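Triphenylmethane reductase (PDB 2JL1) binds NADP(H) and probably uses it as the reductant to decolorise triphenylmethane dyes. Local coordinates at residues Thr136-Ala141 and Tyr196-Asn201; Leu142-Phe147 and Ser172-Glu177; Ala160-Ala165 and Gln224-Glu229. All blocks are in the same frame, centred on the assembly; numbering follows the deposited sequence. Where two conformers were deposited one is given.

Contact 1: residues Thr136-Ala141 and Tyr196-Asn201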
loop_
_atom_site.group_PDB
_atom_site.type_symbol
_atom_site.label_atom_id
_atom_site.label_comp_id
_atom_site.label_asym_id
_atom_site.label_seq_id
_atom_site.Cartn_x
_atom_site.Cartn_y
_atom_site.Cartn_z
ATOM N N THR A 136 -11.870 -10.052 -1.413
ATOM C CA THR A 136 -11.975 -10.228 -2.850
ATOM C C THR A 136 -11.572 -8.905 -3.479
ATOM O O THR A 136 -12.183 -7.879 -3.211
ATOM C CB THR A 136 -13.397 -10.557 -3.336
ATOM O OG1 THR A 136 -13.913 -11.709 -2.637
ATOM C CG2 THR A 136 -13.358 -10.873 -4.846
ATOM N N PHE A 137 -10.554 -8.937 -4.326
ATOM C CA PHE A 137 -10.122 -7.727 -5.006
ATOM C C PHE A 137 -10.748 -7.744 -6.394
ATOM O O PHE A 137 -10.435 -8.587 -7.241
ATOM C CB PHE A 137 -8.595 -7.649 -5.044
ATOM C CG PHE A 137 -7.968 -7.510 -3.688
ATOM C CD1 PHE A 137 -6.713 -8.050 -3.431
ATOM C CD2 PHE A 137 -8.635 -6.850 -2.658
ATOM C CE1 PHE A 137 -6.113 -7.903 -2.188
ATOM C CE2 PHE A 137 -8.039 -6.740 -1.388
ATOM C CZ PHE A 137 -6.781 -7.274 -1.167
ATOM N N LEU A 138 -11.718 -6.865 -6.561
ATOM C CA LEU A 138 -12.474 -6.709 -7.772
ATOM C C LEU A 138 -11.732 -5.638 -8.550
ATOM O O LEU A 138 -11.971 -4.430 -8.378
ATOM C CB LEU A 138 -13.907 -6.238 -7.423
ATOM C CG LEU A 138 -14.764 -7.198 -6.581
ATOM C CD1 LEU A 138 -16.006 -6.488 -5.966
ATOM C CD2 LEU A 138 -15.181 -8.425 -7.388
ATOM N N ARG A 139 -10.771 -6.059 -9.362
ATOM C CA ARG A 139 -9.891 -5.089 -10.012
ATOM C C ARG A 139 -10.537 -4.606 -11.302
ATOM O O ARG A 139 -10.451 -5.267 -12.331
ATOM C CB ARG A 139 -8.523 -5.715 -10.291
ATOM C CG ARG A 139 -7.693 -5.993 -9.050
ATOM C CD ARG A 139 -6.316 -6.431 -9.474
ATOM N NE ARG A 139 -5.321 -6.220 -8.425
ATOM C CZ ARG A 139 -4.005 -6.273 -8.651
ATOM N NH1 ARG A 139 -3.552 -6.548 -9.877
ATOM N NH2 ARG A 139 -3.136 -6.050 -7.672
ATOM N N ASN A 140 -11.217 -3.464 -11.233
ATOM C CA ASN A 140 -12.057 -3.016 -12.342
ATOM C C ASN A 140 -11.236 -2.394 -13.465
ATOM O O ASN A 140 -10.244 -1.734 -13.209
ATOM C CB ASN A 140 -13.115 -2.020 -11.856
ATOM C CG ASN A 140 -14.201 -2.677 -11.019
ATOM O OD1 ASN A 140 -14.343 -3.909 -11.000
ATOM N ND2 ASN A 140 -14.945 -1.863 -10.291
ATOM N N ALA A 141 -11.690 -2.603 -14.705
ATOM C CA ALA A 141 -11.230 -1.837 -15.852
ATOM C C ALA A 141 -11.705 -0.380 -15.770
ATOM O O ALA A 141 -12.611 -0.039 -14.997
ATOM C CB ALA A 141 -11.794 -2.462 -17.141
ATOM N N TYR A 196 -9.573 -10.679 -8.992
ATOM C CA TYR A 196 -10.094 -10.775 -10.348
ATOM C C TYR A 196 -9.707 -9.531 -11.108
ATOM O O TYR A 196 -9.820 -8.428 -10.580
ATOM C CB TYR A 196 -11.636 -10.924 -10.344
ATOM C CG TYR A 196 -12.096 -12.170 -9.663
ATOM C CD1 TYR A 196 -11.820 -13.426 -10.203
ATOM C CD2 TYR A 196 -12.776 -12.106 -8.452
ATOM C CE1 TYR A 196 -12.225 -14.616 -9.539
ATOM C CE2 TYR A 196 -13.175 -13.253 -7.791
ATOM C CZ TYR A 196 -12.906 -14.498 -8.333
ATOM O OH TYR A 196 -13.319 -15.619 -7.666
ATOM N N ASN A 197 -9.228 -9.692 -12.336
ATOM C CA ASN A 197 -9.006 -8.534 -13.212
ATOM C C ASN A 197 -10.223 -8.440 -14.123
ATOM O O ASN A 197 -10.370 -9.228 -15.041
ATOM C CB ASN A 197 -7.673 -8.656 -13.976
ATOM C CG ASN A 197 -6.457 -8.538 -13.066
ATOM O OD1 ASN A 197 -6.092 -7.442 -12.586
ATOM N ND2 ASN A 197 -5.790 -9.660 -12.854
ATOM N N LEU A 198 -11.124 -7.504 -13.805
ATOM C CA LEU A 198 -12.440 -7.411 -14.417
ATOM C C LEU A 198 -12.421 -6.463 -15.617
ATOM O O LEU A 198 -12.675 -5.266 -15.497
ATOM C CB LEU A 198 -13.507 -7.028 -13.349
ATOM C CG LEU A 198 -13.630 -7.971 -12.134
ATOM C CD1 LEU A 198 -14.573 -7.415 -11.038
ATOM C CD2 LEU A 198 -14.088 -9.403 -12.554
ATOM N N VAL A 199 -12.097 -7.033 -16.776
ATOM C CA VAL A 199 -11.902 -6.286 -18.003
ATOM C C VAL A 199 -12.567 -7.044 -19.163
ATOM O O VAL A 199 -13.036 -8.196 -19.019
ATOM C CB VAL A 199 -10.387 -6.075 -18.328
ATOM C CG1 VAL A 199 -9.637 -5.428 -17.166
ATOM C CG2 VAL A 199 -9.720 -7.389 -18.700
ATOM N N SER A 200 -12.570 -6.409 -20.322
ATOM C CA SER A 200 -13.147 -7.010 -21.529
ATOM C C SER A 200 -12.152 -7.926 -22.200
ATOM O O SER A 200 -10.980 -7.593 -22.288
ATOM C CB SER A 200 -13.484 -5.912 -22.532
ATOM O OG SER A 200 -14.147 -6.454 -23.654
ATOM N N ASN A 201 -12.631 -9.049 -22.731
ATOM C CA ASN A 201 -11.829 -9.847 -23.655
ATOM C C ASN A 201 -12.245 -9.623 -25.124
ATOM O O ASN A 201 -12.002 -10.458 -25.996
ATOM C CB ASN A 201 -11.851 -11.336 -23.263
ATOM C CG ASN A 201 -13.252 -11.888 -23.110
ATOM O OD1 ASN A 201 -14.245 -11.262 -23.509
ATOM N ND2 ASN A 201 -13.343 -13.071 -22.504
#
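At the start of strand 135-140, Thr136 turns its methyl CG2 to the rim of the Tyr196 ring, near the ring plane and 3.8 Å from CE2. The branch reaches there because CG2 stands anti to the backbone N, while OG1, beside that N, bonds to the carbonyl of His191; the same residue's imidazole holds Tyr196 OH. Phe137 contributes its carbonyl, which takes a nearly straight bond from Tyr196 N (2.9 Å, 177°). Leu138 lies on the same face as Tyr196 and Leu198, its CD2 3.8 Å from Leu198 CD1, apolar groups suited to packing against helix 175-186. The Arg139 backbone bonds twice: its N donates to Tyr196 O at 2.8 Å, and its O accepts from Leu198 N at 2.8 Å, the ladder expected of parallel strands. Its extended side chain runs beside Asn197, pointing the same way, with CD 3.3 Å from Asn197 OD1; OD1 lies at the edge of the guanidinium, whose plane is turned 70° from the amide's. That oxygen is bonded to Phe109 N, whereas the guanidinium is fixed by salt bridges to Glu125 and Glu111, which would balance its buried charge. Asn140 brings OD1 to 3.5 Å from Leu198 CD1. At Ala141, an NADP-binding residue, N donates to Leu198 O, and the small CB fits against Val199 CG1 at 3.7 Å. These two strands close one margin of the seven-stranded parallel sheet: strand 101-107 lies on the other side of 135-140, helices 175-186 and 266-271 pack on the Leu138 and Leu198 face, and helix 117-130 covers Phe137 and Arg139.

Contact 2: residues Leu142-Phe147 and Ser172-Glu177. With NAP (NADP nicotinamide-adenine-dinucleotide phosphate), chain B; GOL (glycerol), chain C.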
loop_
_atom_site.group_PDB
_atom_site.type_symbol
_atom_site.label_atom_id
_atom_site.label_comp_id
_atom_site.label_asym_id
_atom_site.label_seq_id
_atom_site.Cartn_x
_atom_site.Cartn_y
_atom_site.Cartn_z
ATOM N N LEU A 142 -11.098 0.480 -16.589
ATOM C CA LEU A 142 -11.707 1.764 -16.889
ATOM C C LEU A 142 -13.160 1.562 -17.337
ATOM O O LEU A 142 -13.472 0.549 -17.961
ATOM C CB LEU A 142 -10.921 2.470 -17.988
ATOM C CG LEU A 142 -9.439 2.750 -17.702
ATOM C CD1 LEU A 142 -8.791 3.306 -18.998
ATOM C CD2 LEU A 142 -9.308 3.759 -16.520
ATOM N N TYR A 143 -14.039 2.512 -17.001
ATOM C CA TYR A 143 -15.446 2.462 -17.407
ATOM C C TYR A 143 -15.635 2.808 -18.877
ATOM O O TYR A 143 -15.187 3.847 -19.320
ATOM C CB TYR A 143 -16.306 3.423 -16.573
ATOM C CG TYR A 143 -16.260 3.217 -15.072
ATOM C CD1 TYR A 143 -16.171 1.943 -14.531
ATOM C CD2 TYR A 143 -16.358 4.303 -14.197
ATOM C CE1 TYR A 143 -16.133 1.738 -13.124
ATOM C CE2 TYR A 143 -16.328 4.122 -12.805
ATOM C CZ TYR A 143 -16.229 2.833 -12.285
ATOM O OH TYR A 143 -16.219 2.631 -10.936
ATOM N N THR A 144 -16.312 1.932 -19.620
ATOM C CA THR A 144 -16.715 2.249 -20.999
ATOM C C THR A 144 -17.530 3.550 -21.009
ATOM O O THR A 144 -17.424 4.343 -21.945
ATOM C CB THR A 144 -17.544 1.110 -21.571
ATOM O OG1 THR A 144 -16.769 -0.085 -21.512
ATOM C CG2 THR A 144 -17.973 1.374 -23.028
ATOM N N ASP A 145 -18.301 3.774 -19.932
ATOM C CA ASP A 145 -19.185 4.959 -19.784
ATOM C C ASP A 145 -18.410 6.263 -19.806
ATOM O O ASP A 145 -18.976 7.291 -20.131
ATOM C CB ASP A 145 -19.996 4.924 -18.458
ATOM C CG ASP A 145 -20.481 3.535 -18.082
ATOM O OD1 ASP A 145 -19.660 2.609 -17.956
ATOM O OD2 ASP A 145 -21.706 3.366 -17.855
ATOM N N PHE A 146 -17.117 6.218 -19.469
ATOM C CA PHE A 146 -16.264 7.406 -19.503
ATOM C C PHE A 146 -16.147 7.890 -20.942
ATOM O O PHE A 146 -16.187 9.087 -21.190
ATOM C CB PHE A 146 -14.872 7.134 -18.899
ATOM C CG PHE A 146 -13.984 8.352 -18.844
ATOM C CD1 PHE A 146 -14.220 9.357 -17.897
ATOM C CD2 PHE A 146 -12.932 8.508 -19.744
ATOM C CE1 PHE A 146 -13.415 10.491 -17.842
ATOM C CE2 PHE A 146 -12.127 9.654 -19.711
ATOM C CZ PHE A 146 -12.372 10.641 -18.744
ATOM N N PHE A 147 -16.081 6.946 -21.885
ATOM C CA PHE A 147 -15.861 7.234 -23.303
ATOM C C PHE A 147 -17.167 7.231 -24.142
ATOM O O PHE A 147 -17.275 7.893 -25.175
ATOM C CB PHE A 147 -14.894 6.187 -23.874
ATOM C CG PHE A 147 -13.645 5.999 -23.052
ATOM C CD1 PHE A 147 -12.645 6.959 -23.063
ATOM C CD2 PHE A 147 -13.488 4.877 -22.241
ATOM C CE1 PHE A 147 -11.468 6.789 -22.304
ATOM C CE2 PHE A 147 -12.325 4.701 -21.476
ATOM C CZ PHE A 147 -11.331 5.663 -21.493
ATOM N N SER A 172 -12.017 -1.602 -21.609
ATOM C CA SER A 172 -13.061 -1.067 -20.725
ATOM C C SER A 172 -14.303 -1.950 -20.609
ATOM O O SER A 172 -14.617 -2.730 -21.502
ATOM C CB SER A 172 -13.472 0.347 -21.155
ATOM O OG SER A 172 -14.197 0.320 -22.388
ATOM N N VAL A 173 -15.005 -1.850 -19.493
ATOM C CA VAL A 173 -16.319 -2.487 -19.382
ATOM C C VAL A 173 -17.248 -1.497 -18.675
ATOM O O VAL A 173 -16.792 -0.644 -17.914
ATOM C CB VAL A 173 -16.264 -3.830 -18.618
ATOM C CG1 VAL A 173 -15.539 -4.924 -19.423
ATOM C CG2 VAL A 173 -15.590 -3.639 -17.279
ATOM N N THR A 174 -18.546 -1.625 -18.911
ATOM C CA THR A 174 -19.540 -0.689 -18.358
ATOM C C THR A 174 -19.615 -0.806 -16.816
ATOM O O THR A 174 -19.362 -1.870 -16.242
ATOM C CB THR A 174 -20.929 -0.901 -18.953
ATOM O OG1 THR A 174 -21.388 -2.208 -18.619
ATOM C CG2 THR A 174 -20.939 -0.743 -20.524
ATOM N N ARG A 175 -19.954 0.297 -16.155
ATOM C CA ARG A 175 -20.231 0.292 -14.704
ATOM C C ARG A 175 -21.267 -0.750 -14.374
ATOM O O ARG A 175 -21.172 -1.409 -13.341
ATOM C CB ARG A 175 -20.804 1.619 -14.255
ATOM C CG ARG A 175 -19.812 2.656 -13.956
ATOM C CD ARG A 175 -20.501 3.797 -13.233
ATOM N NE ARG A 175 -19.641 4.963 -13.346
ATOM C CZ ARG A 175 -19.787 5.896 -14.278
ATOM N NH1 ARG A 175 -20.798 5.823 -15.133
ATOM N NH2 ARG A 175 -18.939 6.913 -14.323
ATOM N N ASN A 176 -22.269 -0.874 -15.246
ATOM C CA ASN A 176 -23.338 -1.837 -15.038
ATOM C C ASN A 176 -22.815 -3.258 -14.887
ATOM O O ASN A 176 -23.171 -3.943 -13.940
ATOM C CB ASN A 176 -24.389 -1.768 -16.135
ATOM C CG ASN A 176 -25.499 -2.736 -15.897
ATOM O OD1 ASN A 176 -25.742 -3.625 -16.708
ATOM N ND2 ASN A 176 -26.154 -2.609 -14.759
ATOM N N GLU A 177 -21.948 -3.684 -15.797
ATOM C CA GLU A 177 -21.378 -5.038 -15.727
ATOM C C GLU A 177 -20.415 -5.217 -14.570
ATOM O O GLU A 177 -20.376 -6.284 -13.975
ATOM C CB GLU A 177 -20.696 -5.437 -17.040
ATOM C CG GLU A 177 -21.658 -5.522 -18.210
ATOM C CD GLU A 177 -20.979 -5.889 -19.503
ATOM O OE1 GLU A 177 -20.038 -5.176 -19.948
ATOM O OE2 GLU A 177 -21.444 -6.870 -20.090
HETATM P PA NAP B . -18.990 8.391 -8.305
HETATM O O1A NAP B . -18.252 9.664 -8.529
HETATM O O2A NAP B . -20.334 8.327 -8.917
HETATM O O5B NAP B . -19.104 8.052 -6.751
HETATM C C5B NAP B . -18.082 8.292 -5.808
HETATM C C4B NAP B . -18.724 7.977 -4.466
HETATM O O4B NAP B . -17.804 8.184 -3.402
HETATM C C3B NAP B . -19.910 8.919 -4.254
HETATM O O3B NAP B . -21.018 8.185 -3.804
HETATM C C2B NAP B . -19.450 9.839 -3.158
HETATM O O2B NAP B . -20.500 10.154 -2.300
HETATM C C1B NAP B . -18.465 8.956 -2.420
HETATM N N9A NAP B . -17.582 9.787 -1.590
HETATM C C8A NAP B . -16.832 10.866 -1.969
HETATM N N7A NAP B . -16.183 11.325 -0.873
HETATM C C5A NAP B . -16.534 10.566 0.191
HETATM C C6A NAP B . -16.178 10.602 1.540
HETATM N N6A NAP B . -15.336 11.521 2.004
HETATM N N1A NAP B . -16.712 9.667 2.396
HETATM C C2A NAP B . -17.596 8.718 1.932
HETATM N N3A NAP B . -17.941 8.679 0.600
HETATM C C4A NAP B . -17.418 9.597 -0.251
HETATM O O3 NAP B . -18.051 7.198 -8.884
HETATM P PN NAP B . -18.438 5.862 -9.696
HETATM O O1N NAP B . -19.536 5.217 -8.957
HETATM O O2N NAP B . -18.612 6.203 -11.135
HETATM O O5D NAP B . -17.098 4.937 -9.472
HETATM C C5D NAP B . -16.786 4.442 -8.177
HETATM C C4D NAP B . -15.307 4.567 -7.794
HETATM O O4D NAP B . -14.510 3.981 -8.809
HETATM C C3D NAP B . -14.842 6.021 -7.681
HETATM O O3D NAP B . -14.932 6.567 -6.390
HETATM C C2D NAP B . -13.405 5.996 -8.169
HETATM O O2D NAP B . -12.451 5.764 -7.153
HETATM C C1D NAP B . -13.380 4.794 -9.088
HETATM N N1N NAP B . -13.342 5.280 -10.477
HETATM C C2N NAP B . -13.056 4.366 -11.440
HETATM C C3N NAP B . -12.958 4.754 -12.745
HETATM C C7N NAP B . -12.630 3.776 -13.791
HETATM O O7N NAP B . -12.680 4.247 -15.135
HETATM N N7N NAP B . -12.274 2.547 -13.398
HETATM C C4N NAP B . -13.254 6.084 -13.109
HETATM C C5N NAP B . -13.635 6.977 -12.137
HETATM C C6N NAP B . -13.623 6.576 -10.797
HETATM P P2B NAP B . -21.371 11.503 -2.476
HETATM O O1X NAP B . -22.628 11.129 -3.237
HETATM O O2X NAP B . -20.622 12.579 -3.243
HETATM O O3X NAP B . -21.678 11.963 -1.066
HETATM C C1 GOL C . -17.262 -4.772 -22.473
HETATM O O1 GOL C . -18.591 -5.058 -22.081
HETATM C C2 GOL C . -17.111 -3.363 -23.064
HETATM O O2 GOL C . -18.079 -2.434 -22.611
HETATM C C3 GOL C . -17.000 -3.378 -24.585
HETATM O O3 GOL C . -16.041 -4.338 -24.989
HETATM O O HOH W 1 -23.042 1.305 -17.308
#
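Tyr143 and Arg175 meet in a three-layer stack with the cofactor. Arg175 CG lies over the centre of the Tyr143 ring, 3.6 Å from its centroid and 5° from the normal, a CH-pi contact, while the nicotinamide carboxamide carbon C7N of NADP covers the centre of the opposite face. A flat, polar-tipped ring suits this place because it can stack and bond at once: Tyr143 OH donates to the ribose-linked O5D at 2.9 Å, and Tyr143 N to the carboxamide oxygen O7N at 2.9 Å. The arginine chain crosses the ring at about a right angle and brings NE over the CD2-CE2 side, giving a bent bond (134°) to the phosphate oxygen O2N at 2.7 Å; the guanidinium plane is turned 57° from the ring, and its positive charge probably helps to neutralise the pyrophosphate.

Backbone bonds tie the two loops. Val173 N donates to Leu142 O, and Thr144 N donates to Val173 O from above the carbonyl plane, forming one isolated bridge between Tyr143 and Val173. In this NmrA-like Rossmann fold, these loops follow strands 135-140 and 160-163, and the second leads into helix 175-186 beside the bound nucleotide. Thr174 is the N-cap of that helix, its OG1 accepting from Glu177 N.

Asp145 binds the start of the helix through its carboxylate: OD1 accepts from Arg175 N at 2.9 Å on the syn side, OD2 takes a water that also accepts from Asn176 N, and its ion pair with Arg175 NH1 is long (3.8 Å). Nearby, the hydroxyls of Thr144 and Ser172 share a 2.7 Å hydrogen bond between OG1 and OG; Ser172 OG is also bonded to Trp204 NE1, and Thr144 OG1 to a glycerol probably left from crystallisation.

Contact 3: residues Ala160-Ala165 and Gln224-Glu229; sequences AIVTNA and QPVSFE
The amide of Asn164 and the ring of Phe228 stand side by side with their planes 79° apart; ND2 approaches the ring obliquely, 3.6 Å from CD1, and Glu229 OE2 lies at the ring's edge, in its plane. ND2 finds its hydrogen-bond partner in the carbonyl of Ala249, on helix 242-256, so the amide pins this corner to a neighbouring helix; ND2 also lies against Phe228 CA at the start of helix 228-237, while CB rests on Val226 O. Asn164 CG occupies the position between backbone N and carbonyl carbon (chi1 52°), which turns the amide toward Phe228.

The corner belongs to a separate two-stranded parallel sheet, 160-163 with 222-225, well away from the Rossmann sheet and the cofactor. Its bonds run in sequence: Gln224 N donates to Ile161 O (2.8 Å, 173°), Thr163 N makes a weaker bond to Gln224 O at 3.3 Å, and Val226 N donates to Thr163 O at 3.0 Å. Pro225, which has no N-H to give, suits the position between Gln224 and Val226, whose N-H groups are the ones used in this bonding.

On the face of Val162 and Gln224 the two side chains run alongside each other. The glutamine chain is extended, laying CB and the amide carbon CD by Val162 CG2, with OE1 near Ala160 CB, and its polar end suits an exposed place. Val162 CG1 also meets Val226 CG2 at 3.8 Å, the beta-branched groups crossing at about a right angle; both valines touch Glu231 of helix 228-237, and Val162 also Phe234. Ser227 is that helix's N-cap, and Glu230 OE1 accepts from Ser227 N, as in a capping box. On the other strand, Thr163 OG1 accepts from Ala165 N at 3.0 Å, an ST turn, and is also bonded to His223 NE2.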
loop_
_atom_site.group_PDB
_atom_site.type_symbol
_atom_site.label_atom_id
_atom_site.label_comp_id
_atom_site.label_asym_id
_atom_site.label_seq_id
_atom_site.Cartn_x
_atom_site.Cartn_y
_atom_site.Cartn_z
ATOM N N ALA A 160 -16.540 14.063 -35.809
ATOM C CA ALA A 160 -15.231 13.630 -35.305
ATOM C C ALA A 160 -15.221 13.293 -33.820
ATOM O O ALA A 160 -15.791 14.015 -33.008
ATOM C CB ALA A 160 -14.172 14.674 -35.568
ATOM N N ILE A 161 -14.549 12.199 -33.485
ATOM C CA ILE A 161 -14.127 11.918 -32.115
ATOM C C ILE A 161 -12.656 12.319 -32.064
ATOM O O ILE A 161 -11.854 11.775 -32.819
ATOM C CB ILE A 161 -14.240 10.414 -31.771
ATOM C CG1 ILE A 161 -15.699 9.951 -31.827
ATOM C CG2 ILE A 161 -13.656 10.133 -30.396
ATOM C CD1 ILE A 161 -15.874 8.405 -31.682
ATOM N N VAL A 162 -12.320 13.278 -31.194
ATOM C CA VAL A 162 -10.958 13.815 -31.089
ATOM C C VAL A 162 -10.297 13.287 -29.803
ATOM O O VAL A 162 -10.821 13.489 -28.689
ATOM C CB VAL A 162 -10.968 15.391 -31.126
ATOM C CG1 VAL A 162 -9.556 15.971 -31.041
ATOM C CG2 VAL A 162 -11.625 15.894 -32.388
ATOM N N THR A 163 -9.202 12.542 -29.953
ATOM C CA THR A 163 -8.471 12.001 -28.799
ATOM C C THR A 163 -6.991 12.035 -29.067
ATOM O O THR A 163 -6.577 12.082 -30.207
ATOM C CB THR A 163 -8.762 10.485 -28.570
ATOM O OG1 THR A 163 -7.977 9.710 -29.484
ATOM C CG2 THR A 163 -10.216 10.155 -28.765
ATOM N N ASN A 164 -6.189 11.936 -28.014
ATOM C CA ASN A 164 -4.766 11.652 -28.197
ATOM C C ASN A 164 -4.403 10.202 -27.850
ATOM O O ASN A 164 -3.279 9.938 -27.430
ATOM C CB ASN A 164 -3.898 12.640 -27.393
ATOM C CG ASN A 164 -4.297 12.717 -25.931
ATOM O OD1 ASN A 164 -5.470 12.886 -25.612
ATOM N ND2 ASN A 164 -3.320 12.605 -25.030
ATOM N N ALA A 165 -5.329 9.266 -28.094
ATOM C CA ALA A 165 -5.136 7.842 -27.764
ATOM C C ALA A 165 -4.472 7.019 -28.858
ATOM O O ALA A 165 -4.121 5.862 -28.635
ATOM C CB ALA A 165 -6.475 7.195 -27.396
ATOM N N GLN A 224 -10.185 11.464 -35.021
ATOM C CA GLN A 224 -9.204 12.480 -35.368
ATOM C C GLN A 224 -8.139 12.495 -34.273
ATOM O O GLN A 224 -8.396 12.951 -33.167
ATOM C CB GLN A 224 -9.906 13.850 -35.481
ATOM C CG GLN A 224 -9.045 15.002 -35.968
ATOM C CD GLN A 224 -9.805 16.336 -35.977
ATOM O OE1 GLN A 224 -10.975 16.397 -36.368
ATOM N NE2 GLN A 224 -9.134 17.409 -35.541
ATOM N N PRO A 225 -6.929 11.982 -34.588
ATOM C CA PRO A 225 -5.881 11.789 -33.590
ATOM C C PRO A 225 -5.091 13.087 -33.440
ATOM O O PRO A 225 -4.750 13.725 -34.442
ATOM C CB PRO A 225 -5.036 10.665 -34.215
ATOM C CG PRO A 225 -5.115 10.978 -35.736
ATOM C CD PRO A 225 -6.484 11.591 -35.951
ATOM N N VAL A 226 -4.877 13.529 -32.208
ATOM C CA VAL A 226 -4.123 14.776 -31.969
ATOM C C VAL A 226 -3.091 14.532 -30.889
ATOM O O VAL A 226 -3.074 13.465 -30.299
ATOM C CB VAL A 226 -5.039 15.981 -31.569
ATOM C CG1 VAL A 226 -5.982 16.366 -32.718
ATOM C CG2 VAL A 226 -5.824 15.681 -30.303
ATOM N N SER A 227 -2.234 15.525 -30.631
ATOM C CA SER A 227 -1.291 15.456 -29.525
ATOM C C SER A 227 -1.971 15.653 -28.160
ATOM O O SER A 227 -3.090 16.160 -28.077
ATOM C CB SER A 227 -0.175 16.490 -29.722
ATOM O OG SER A 227 -0.610 17.819 -29.449
ATOM N N PHE A 228 -1.284 15.241 -27.099
ATOM C CA PHE A 228 -1.649 15.582 -25.737
ATOM C C PHE A 228 -2.045 17.062 -25.572
ATOM O O PHE A 228 -3.113 17.376 -25.029
ATOM C CB PHE A 228 -0.492 15.253 -24.802
ATOM C CG PHE A 228 -0.805 15.451 -23.339
ATOM C CD1 PHE A 228 -1.333 14.408 -22.582
ATOM C CD2 PHE A 228 -0.537 16.664 -22.709
ATOM C CE1 PHE A 228 -1.610 14.577 -21.221
ATOM C CE2 PHE A 228 -0.822 16.838 -21.347
ATOM C CZ PHE A 228 -1.360 15.789 -20.609
ATOM N N GLU A 229 -1.187 17.961 -26.032
ATOM C CA GLU A 229 -1.420 19.397 -25.836
ATOM C C GLU A 229 -2.557 19.889 -26.748
ATOM O O GLU A 229 -3.369 20.718 -26.342
ATOM C CB GLU A 229 -0.121 20.204 -26.034
ATOM C CG GLU A 229 0.147 21.326 -24.988
ATOM C CD GLU A 229 0.243 20.837 -23.519
ATOM O OE1 GLU A 229 -0.635 21.232 -22.722
ATOM O OE2 GLU A 229 1.183 20.075 -23.148
#

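Contacts 1 and 2 adjoin, their centres about 12 Å apart: Val173 packs against the 196-201 segment, and contact 2 is nested within the loop closed by contact 1. Strand 135-140 runs on into the 142-147 turn, and helix 175-186 leads back to strand 194-198, so NADP is gripped where the edge of the Rossmann sheet gives way to loops. Contact 3 belongs to a peripheral part away from the cofactor, its centre about 27 Å from that of contact 1 and 20 Å from that of contact 2. Its segments alternate along the chain with those of both, so the chain leaves the nucleotide-binding sheet, returns, and leaves again to build the small outlying sheet.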